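Local coordinates for protein PilX (Neisseria meningitidis, PDB 2OPE) that is a minor type IV pilin that probably modulates the adhesion and aggregation mediated by meningococcal pilus filaments, at residues F4-Q9 with Y86-W91; G78-G83 with R102-A107. One frame throughout, in Å; residues are numbered along the deposited sequence.

Interaction 1. Residues F4-Q9 with Y86-W91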
loop_
_atom_site.group_PDB
_atom_site.type_symbol
_atom_site.label_atom_id
_atom_site.label_comp_id
_atom_site.label_asym_id
_atom_site.label_seq_id
_atom_site.Cartn_x
_atom_site.Cartn_y
_atom_site.Cartn_z
ATOM N N PHE A 4 -7.065 -14.032 -13.928
ATOM C CA PHE A 4 -6.370 -14.555 -12.698
ATOM C C PHE A 4 -5.495 -13.512 -11.997
ATOM O O PHE A 4 -5.576 -13.337 -10.792
ATOM C CB PHE A 4 -5.523 -15.799 -13.022
ATOM C CG PHE A 4 -6.261 -17.128 -12.854
ATOM C CD1 PHE A 4 -6.169 -18.124 -13.832
ATOM C CD2 PHE A 4 -7.032 -17.379 -11.739
ATOM C CE1 PHE A 4 -6.843 -19.343 -13.663
ATOM C CE2 PHE A 4 -7.704 -18.575 -11.576
ATOM C CZ PHE A 4 -7.611 -19.551 -12.525
ATOM N N GLU A 5 -4.641 -12.835 -12.752
ATOM C CA GLU A 5 -3.770 -11.854 -12.160
ATOM C C GLU A 5 -4.624 -10.713 -11.640
ATOM O O GLU A 5 -4.242 -10.068 -10.660
ATOM C CB GLU A 5 -2.739 -11.324 -13.152
ATOM C CG GLU A 5 -1.877 -10.275 -12.488
ATOM C CD GLU A 5 -0.826 -9.573 -13.387
ATOM O OE1 GLU A 5 -0.623 -9.931 -14.581
ATOM O OE2 GLU A 5 -0.185 -8.658 -12.849
ATOM N N LYS A 6 -5.765 -10.472 -12.300
ATOM C CA LYS A 6 -6.767 -9.475 -11.888
ATOM C C LYS A 6 -7.406 -9.814 -10.572
ATOM O O LYS A 6 -7.600 -8.938 -9.759
ATOM C CB LYS A 6 -7.892 -9.321 -12.919
ATOM C CG LYS A 6 -7.531 -8.511 -14.127
ATOM C CD LYS A 6 -8.687 -8.402 -15.108
ATOM C CE LYS A 6 -8.240 -7.606 -16.373
ATOM N NZ LYS A 6 -9.176 -7.741 -17.560
ATOM N N GLY A 7 -7.762 -11.075 -10.382
ATOM C CA GLY A 7 -8.241 -11.554 -9.102
ATOM C C GLY A 7 -7.163 -11.337 -8.032
ATOM O O GLY A 7 -7.469 -10.920 -6.919
ATOM N N TYR A 8 -5.897 -11.606 -8.361
ATOM C CA TYR A 8 -4.815 -11.418 -7.383
ATOM C C TYR A 8 -4.641 -9.938 -6.973
ATOM O O TYR A 8 -4.398 -9.626 -5.812
ATOM C CB TYR A 8 -3.499 -12.018 -7.882
ATOM C CG TYR A 8 -3.447 -13.541 -7.826
ATOM C CD1 TYR A 8 -3.650 -14.221 -6.643
ATOM C CD2 TYR A 8 -3.166 -14.295 -8.961
ATOM C CE1 TYR A 8 -3.601 -15.611 -6.580
ATOM C CE2 TYR A 8 -3.124 -15.685 -8.916
ATOM C CZ TYR A 8 -3.336 -16.339 -7.713
ATOM O OH TYR A 8 -3.279 -17.738 -7.644
ATOM N N GLN A 9 -4.789 -9.035 -7.936
ATOM C CA GLN A 9 -4.740 -7.619 -7.675
ATOM C C GLN A 9 -5.925 -7.156 -6.789
ATOM O O GLN A 9 -5.798 -6.186 -5.991
ATOM C CB GLN A 9 -4.764 -6.870 -8.998
ATOM C CG GLN A 9 -4.578 -5.370 -8.837
ATOM C CD GLN A 9 -5.143 -4.575 -9.996
ATOM O OE1 GLN A 9 -6.222 -4.880 -10.511
ATOM N NE2 GLN A 9 -4.423 -3.528 -10.395
ATOM N N TYR A 86 4.278 -10.716 -13.095
ATOM C CA TYR A 86 3.088 -9.954 -12.721
ATOM C C TYR A 86 3.409 -8.463 -12.792
ATOM O O TYR A 86 4.559 -8.037 -12.540
ATOM C CB TYR A 86 2.572 -10.403 -11.338
ATOM C CG TYR A 86 1.584 -11.589 -11.352
ATOM C CD1 TYR A 86 1.500 -12.469 -12.417
ATOM C CD2 TYR A 86 0.726 -11.798 -10.287
ATOM C CE1 TYR A 86 0.570 -13.534 -12.401
ATOM C CE2 TYR A 86 -0.194 -12.804 -10.257
ATOM C CZ TYR A 86 -0.285 -13.678 -11.293
ATOM O OH TYR A 86 -1.233 -14.698 -11.202
ATOM N N THR A 87 2.395 -7.684 -13.157
ATOM C CA THR A 87 2.510 -6.222 -13.304
ATOM C C THR A 87 1.497 -5.378 -12.475
ATOM O O THR A 87 1.845 -4.302 -11.945
ATOM C CB THR A 87 2.331 -5.804 -14.782
ATOM O OG1 THR A 87 1.125 -6.393 -15.277
ATOM C CG2 THR A 87 3.535 -6.252 -15.673
ATOM N N LEU A 88 0.255 -5.860 -12.394
ATOM C CA LEU A 88 -0.810 -5.113 -11.764
ATOM C C LEU A 88 -0.378 -4.799 -10.350
ATOM O O LEU A 88 0.158 -5.668 -9.657
ATOM C CB LEU A 88 -2.138 -5.905 -11.750
ATOM C CG LEU A 88 -2.790 -6.283 -13.093
ATOM C CD1 LEU A 88 -4.115 -6.997 -12.944
ATOM C CD2 LEU A 88 -2.907 -5.075 -14.028
ATOM N N SER A 89 -0.676 -3.578 -9.913
ATOM C CA SER A 89 -0.268 -3.129 -8.597
ATOM C C SER A 89 -1.405 -2.350 -7.935
ATOM O O SER A 89 -2.491 -2.229 -8.504
ATOM C CB SER A 89 1.007 -2.301 -8.702
ATOM O OG SER A 89 2.000 -3.039 -9.417
ATOM N N VAL A 90 -1.158 -1.851 -6.720
ATOM C CA VAL A 90 -2.135 -1.062 -5.974
ATOM C C VAL A 90 -1.365 0.000 -5.193
ATOM O O VAL A 90 -0.210 -0.261 -4.775
ATOM C CB VAL A 90 -2.903 -1.983 -5.005
ATOM C CG1 VAL A 90 -3.722 -1.219 -4.012
ATOM C CG2 VAL A 90 -3.776 -2.972 -5.794
ATOM N N TRP A 91 -1.956 1.196 -5.012
ATOM C CA TRP A 91 -1.499 2.067 -3.926
ATOM C C TRP A 91 -2.699 2.669 -3.212
ATOM O O TRP A 91 -3.812 2.676 -3.747
ATOM C CB TRP A 91 -0.476 3.145 -4.385
ATOM C CG TRP A 91 -1.087 4.296 -5.161
ATOM C CD1 TRP A 91 -1.381 4.321 -6.499
ATOM C CD2 TRP A 91 -1.508 5.576 -4.632
ATOM N NE1 TRP A 91 -1.942 5.542 -6.841
ATOM C CE2 TRP A 91 -2.056 6.315 -5.709
ATOM C CE3 TRP A 91 -1.519 6.146 -3.347
ATOM C CZ2 TRP A 91 -2.590 7.608 -5.537
ATOM C CZ3 TRP A 91 -2.027 7.419 -3.193
ATOM C CH2 TRP A 91 -2.563 8.133 -4.280
HETATM O O HOH W 1 -0.111 -8.423 -10.354
HETATM O O HOH W 2 1.706 -8.877 -16.021
#
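Polar capture of a carboxylate, backed by an aromatic ring over its stem, ties E5 at the start of helix 5-28 to Y86-L88, the loop leading into strand 89-93 of the antiparallel sheet. The extended side chain of E5, with CG anti to the backbone N (chi1 179°), reaches far enough for OE2 to accept from T87 N at 2.8 Å and from L88 N at 2.9 Å. The two amides grip OE2 from opposite faces of the carboxylate plane. Water 2 bridges E5 OE1 to T87 OG1, while water 1 links OE2 to L88 O. Tyrosine suits position 86 because its flat ring stacks almost parallel to the carboxylate, with E5 CG 3.6 Å above the ring centroid; this stacking and water 2 probably limit the carboxylate's rotation. Y8 CD2 lies at the edge of the same ring, nearest Y86 OH (3.0 Å), the two rings oblique with planes at 44°. One turn on, Q9 NE2 donates to S89 O (3.0 Å), a long amide reaching strand backbone, and its chain crosses L88 at about a right angle. L88 CD1 also touches K6 CA at 3.8 Å. Packing of the N-terminal helix on an antiparallel sheet is the hallmark of the type IV pilin fold.

Interaction 2. Residues G78-G83 with R102-A107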
loop_
_atom_site.group_PDB
_atom_site.type_symbol
_atom_site.label_atom_id
_atom_site.label_comp_id
_atom_site.label_asym_id
_atom_site.label_seq_id
_atom_site.Cartn_x
_atom_site.Cartn_y
_atom_site.Cartn_z
ATOM N N GLY A 78 1.505 -1.512 -3.146
ATOM C CA GLY A 78 1.503 -2.975 -3.214
ATOM C C GLY A 78 2.018 -3.318 -4.602
ATOM O O GLY A 78 1.426 -2.912 -5.596
ATOM N N VAL A 79 3.138 -4.031 -4.707
ATOM C CA VAL A 79 3.625 -4.353 -6.052
ATOM C C VAL A 79 4.094 -5.783 -6.124
ATOM O O VAL A 79 4.429 -6.403 -5.094
ATOM C CB VAL A 79 4.744 -3.378 -6.517
ATOM C CG1 VAL A 79 4.198 -1.949 -6.538
ATOM C CG2 VAL A 79 6.063 -3.515 -5.646
ATOM N N PRO A 80 4.090 -6.342 -7.335
ATOM C CA PRO A 80 4.467 -7.730 -7.502
ATOM C C PRO A 80 5.948 -7.933 -7.161
ATOM O O PRO A 80 6.744 -7.040 -7.409
ATOM C CB PRO A 80 4.227 -7.961 -8.999
ATOM C CG PRO A 80 3.289 -6.869 -9.414
ATOM C CD PRO A 80 3.644 -5.721 -8.597
ATOM N N LYS A 81 6.290 -9.079 -6.578
ATOM C CA LYS A 81 7.679 -9.481 -6.373
ATOM C C LYS A 81 8.472 -9.499 -7.689
ATOM O O LYS A 81 7.942 -9.860 -8.744
ATOM C CB LYS A 81 7.735 -10.872 -5.733
ATOM C CG LYS A 81 7.662 -10.813 -4.221
ATOM C CD LYS A 81 7.117 -12.081 -3.604
ATOM C CE LYS A 81 7.538 -12.210 -2.145
ATOM N NZ LYS A 81 7.372 -10.936 -1.433
ATOM N N THR A 82 9.752 -9.145 -7.587
ATOM C CA THR A 82 10.644 -8.997 -8.727
ATOM C C THR A 82 10.759 -10.303 -9.482
ATOM O O THR A 82 11.069 -11.340 -8.888
ATOM C CB THR A 82 12.064 -8.528 -8.272
ATOM O OG1 THR A 82 12.021 -7.126 -7.961
ATOM C CG2 THR A 82 13.094 -8.738 -9.372
ATOM N N GLY A 83 10.472 -10.233 -10.787
ATOM C CA GLY A 83 10.845 -11.278 -11.748
ATOM C C GLY A 83 9.785 -12.337 -11.948
ATOM O O GLY A 83 10.074 -13.420 -12.454
ATOM N N ARG A 102 -1.799 -0.332 -13.368
ATOM C CA ARG A 102 -1.501 -1.243 -14.479
ATOM C C ARG A 102 -0.062 -1.717 -14.426
ATOM O O ARG A 102 0.255 -2.722 -15.043
ATOM C CB ARG A 102 -1.849 -0.636 -15.842
ATOM C CG ARG A 102 -3.373 -0.427 -16.096
ATOM C CD ARG A 102 -4.189 -1.732 -16.257
ATOM N NE ARG A 102 -3.741 -2.514 -17.419
ATOM C CZ ARG A 102 -4.211 -3.711 -17.786
ATOM N NH1 ARG A 102 -5.171 -4.329 -17.104
ATOM N NH2 ARG A 102 -3.709 -4.304 -18.857
ATOM N N ASP A 103 0.773 -1.044 -13.627
ATOM C CA ASP A 103 2.212 -1.387 -13.479
ATOM C C ASP A 103 2.743 -0.839 -12.172
ATOM O O ASP A 103 2.246 0.189 -11.698
ATOM C CB ASP A 103 3.024 -0.762 -14.589
ATOM C CG ASP A 103 2.701 0.709 -14.776
ATOM O OD1 ASP A 103 1.738 1.000 -15.504
ATOM O OD2 ASP A 103 3.370 1.585 -14.175
ATOM N N ALA A 104 3.772 -1.500 -11.627
ATOM C CA ALA A 104 4.475 -1.095 -10.397
ATOM C C ALA A 104 5.000 0.340 -10.357
ATOM O O ALA A 104 4.915 0.981 -9.322
ATOM C CB ALA A 104 5.638 -2.089 -10.075
ATOM N N ALA A 105 5.536 0.843 -11.472
ATOM C CA ALA A 105 6.002 2.201 -11.523
ATOM C C ALA A 105 4.886 3.165 -11.162
ATOM O O ALA A 105 5.101 4.052 -10.333
ATOM C CB ALA A 105 6.557 2.536 -12.898
ATOM N N SER A 106 3.712 3.008 -11.787
ATOM C CA SER A 106 2.543 3.872 -11.525
ATOM C C SER A 106 2.089 3.838 -10.043
ATOM O O SER A 106 1.576 4.830 -9.514
ATOM C CB SER A 106 1.344 3.443 -12.396
ATOM O OG SER A 106 1.661 3.352 -13.778
ATOM N N ALA A 107 2.209 2.670 -9.400
ATOM C CA ALA A 107 1.946 2.564 -7.961
ATOM C C ALA A 107 3.004 3.336 -7.153
ATOM O O ALA A 107 2.663 4.083 -6.233
ATOM C CB ALA A 107 1.900 1.103 -7.532
#
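Strand 74-80 and the start of helix 104-109 come nearest where the CA atoms of V79 and A104 lie 5.5 Å apart, and the spacing widens to 7.3 Å between the CA atoms of G78 and A107. V79 and A104 meet here through methyl groups, and no hydrogen bond links the two segments. One branch of the valine does most of the work: V79 CG1, placed anti to the carbonyl carbon by a chi1 of -60°, lies 3.8 Å from A104 CB and 3.9 Å from A107 CB. Because A104 and A107 are three residues apart, they fall on the same side of the helix, and this single methyl touches both. Alanine suits both places, since a lone CB lets the helix backbone come close to the strand, while a beta-branched valine suits an extended strand. P80 adds only a looser touch, its CD 4.4 Å from A104 CB. S89, on the neighbouring strand 89-93, also packs against A104 and A107. D103 caps the helix start from the N-cap position: its OD2 accepts from S106 N at 2.8 Å, a capping bond that aspartate is well suited to make. Chemically, then, the segments are held by small-residue van der Waals packing with little directional character, while the capping bond serves the helix itself.

How the interactions relate
Interactions 1 and 2 lie with their centres about 8 Å apart and meet in one antiparallel sheet, where strands 74-80 and 89-93 are neighbours. Their segments alternate along the chain: 4-9, 78-83, 86-91, then 102-107. A probable hydrogen bond from G78 N to V90 O, at 2.7 Å, ties the two strands together, and S89 packs against G78 and P80. V90 turns its side chain to helix 5-28, whereas S89 faces helix 104-109. Here the sheet has the long N-terminal helix on one face and this short helix on the other, joining early and late parts of the pilin into one compact globular domain.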